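Local coordinates for protein F420-reducing hydrogenase, subunit beta (Methanothermobacter marburgensis, PDB 4OMF) that probably passes electrons between hydrogen and coenzyme F420 through a bound FAD and an iron-sulfur cluster, as the flavin-carrying beta subunit of an F420-reducing hydrogenase, at residues V210-P213 with S217-I220. Sequence-based numbering, arbitrary orientation.
Sequences VGSP and STVI. With FAD (flavin-adenine dinucleotide), chain R.
A buried, mainly polar contact joins the loop 210-213 to the start of the strand it leads into, with Thr218 reaching across to Val210 and Ser212. It illustrates how a side-chain hydroxyl can fasten a cofactor-binding loop to a sheet. The loop connects strand 205-208 to strand 217-221, antiparallel neighbours in the mixed sheet. Thr218 OG1 donates to Val210 O at 2.8 Å, arriving above the carbonyl plane with a C=O...donor angle of 125°. Its chi1 of -56° sets OG1 beside its own backbone N and turned to the loop. Ser212 OG lies 2.9 Å from the same OG1, a bond that is not settled, since this hydroxyl is also hydrogen-bonded to Ser11 on strand 8-14. Between Val210 and Ser212, Gly211 has a positive phi, and a CB there would run into Thr218 OG1. On its N-H side Val210 faces the flavin: Val210 N donates to FAD O2 at 3.1 Å and nearly straight (163°), while Val210 CG2 touches O2 at 3.4 Å. A valine in place of Thr218 would probably keep much of the bulk but leave the Val210 carbonyl without this donor, making the loop less firmly held. Val210 is thus gripped through its carbonyl by the strand and through its N-H by the flavin, consistent with Thr218 acting in the second shell of the cofactor site.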
# COMPACT_ATOMS: atom_id res chain seq x y z
N VAL C 210 -23.91 -35.51 8.90
CA VAL C 210 -25.22 -35.68 8.28
C VAL C 210 -25.37 -37.03 7.59
O VAL C 210 -24.52 -37.44 6.79
CB VAL C 210 -25.51 -34.55 7.28
CG1 VAL C 210 -26.79 -34.83 6.51
CG2 VAL C 210 -25.60 -33.23 8.04
N GLY C 211 -26.46 -37.73 7.91
CA GLY C 211 -26.76 -39.02 7.30
C GLY C 211 -26.46 -40.15 8.26
O GLY C 211 -26.92 -41.28 8.08
N SER C 212 -25.70 -39.83 9.31
CA SER C 212 -25.29 -40.82 10.31
C SER C 212 -25.83 -40.46 11.69
O SER C 212 -26.09 -39.30 11.99
CB SER C 212 -23.75 -40.92 10.37
OG SER C 212 -23.23 -41.64 9.26
N PRO C 213 -25.98 -41.48 12.56
CA PRO C 213 -26.39 -41.25 13.95
C PRO C 213 -25.27 -40.60 14.77
O PRO C 213 -24.13 -40.50 14.31
CB PRO C 213 -26.73 -42.65 14.46
CG PRO C 213 -25.94 -43.57 13.60
CD PRO C 213 -25.82 -42.92 12.26
N SER C 217 -20.04 -41.02 11.52
CA SER C 217 -19.82 -40.10 10.40
C SER C 217 -20.17 -40.73 9.07
O SER C 217 -19.96 -41.92 8.88
CB SER C 217 -18.37 -39.64 10.34
OG SER C 217 -18.01 -38.85 11.45
N THR C 218 -20.64 -39.91 8.13
CA THR C 218 -20.85 -40.34 6.75
C THR C 218 -19.59 -40.04 5.96
O THR C 218 -19.16 -38.88 5.85
CB THR C 218 -22.06 -39.64 6.13
OG1 THR C 218 -23.22 -39.88 6.96
CG2 THR C 218 -22.31 -40.14 4.72
N VAL C 219 -18.96 -41.10 5.44
CA VAL C 219 -17.63 -41.01 4.83
C VAL C 219 -17.69 -41.33 3.34
O VAL C 219 -18.04 -42.44 2.95
CB VAL C 219 -16.64 -42.00 5.50
CG1 VAL C 219 -15.25 -41.89 4.88
CG2 VAL C 219 -16.57 -41.75 7.00
N ILE C 220 -17.32 -40.35 2.53
CA ILE C 220 -17.36 -40.48 1.08
C ILE C 220 -15.94 -40.56 0.55
O ILE C 220 -15.20 -39.59 0.66
CB ILE C 220 -18.06 -39.26 0.46
CG1 ILE C 220 -19.52 -39.16 0.93
CG2 ILE C 220 -18.01 -39.34 -1.06
CD1 ILE C 220 -20.16 -37.82 0.61
PA FAD R . -12.49 -34.74 14.54
O1A FAD R . -13.37 -34.09 15.57
O2A FAD R . -11.66 -35.96 14.81
O5B FAD R . -11.49 -33.62 14.00
C5B FAD R . -12.12 -32.42 13.50
C4B FAD R . -11.14 -31.76 12.54
O4B FAD R . -11.75 -30.60 11.98
C3B FAD R . -9.88 -31.32 13.28
O3B FAD R . -8.69 -31.74 12.61
C2B FAD R . -9.98 -29.80 13.25
O2B FAD R . -8.68 -29.20 13.15
C1B FAD R . -10.83 -29.52 12.03
N9A FAD R . -11.55 -28.24 12.19
C8A FAD R . -12.34 -27.91 13.23
N7A FAD R . -12.86 -26.67 13.06
C5A FAD R . -12.39 -26.22 11.86
C6A FAD R . -12.53 -24.97 11.08
N6A FAD R . -13.28 -23.93 11.54
N1A FAD R . -11.89 -24.91 9.90
C2A FAD R . -11.11 -25.91 9.44
N3A FAD R . -10.92 -27.07 10.10
C4A FAD R . -11.53 -27.26 11.30
N1 FAD R . -20.74 -31.34 9.14
C2 FAD R . -21.89 -31.67 8.43
O2 FAD R . -22.29 -32.85 8.45
N3 FAD R . -22.58 -30.67 7.76
C4 FAD R . -22.11 -29.37 7.74
O4 FAD R . -22.74 -28.51 7.09
C4X FAD R . -21.41 -28.94 8.93
N5 FAD R . -21.02 -27.50 8.94
C5X FAD R . -19.59 -27.31 9.19
C6 FAD R . -19.16 -25.98 9.16
C7 FAD R . -17.87 -25.65 9.59
C7M FAD R . -17.39 -24.20 9.55
C8 FAD R . -17.05 -26.67 10.08
C8M FAD R . -15.64 -26.44 10.58
C9 FAD R . -17.48 -28.01 10.13
C9A FAD R . -18.79 -28.33 9.77
N10 FAD R . -19.20 -29.69 9.73
C10 FAD R . -20.52 -30.01 9.45
C1' FAD R . -18.28 -30.82 9.91
C2' FAD R . -18.22 -31.36 11.31
O2' FAD R . -18.69 -30.53 12.27
C3' FAD R . -17.07 -32.02 11.57
O3' FAD R . -15.99 -31.21 11.70
C4' FAD R . -16.81 -33.29 10.78
O4' FAD R . -17.92 -34.21 10.85
C5' FAD R . -15.52 -33.98 11.24
O5' FAD R . -15.75 -34.64 12.48
P FAD R . -14.76 -35.78 13.00
O1P FAD R . -14.57 -36.75 11.85
O2P FAD R . -15.26 -36.32 14.31
O3P FAD R . -13.36 -34.97 13.19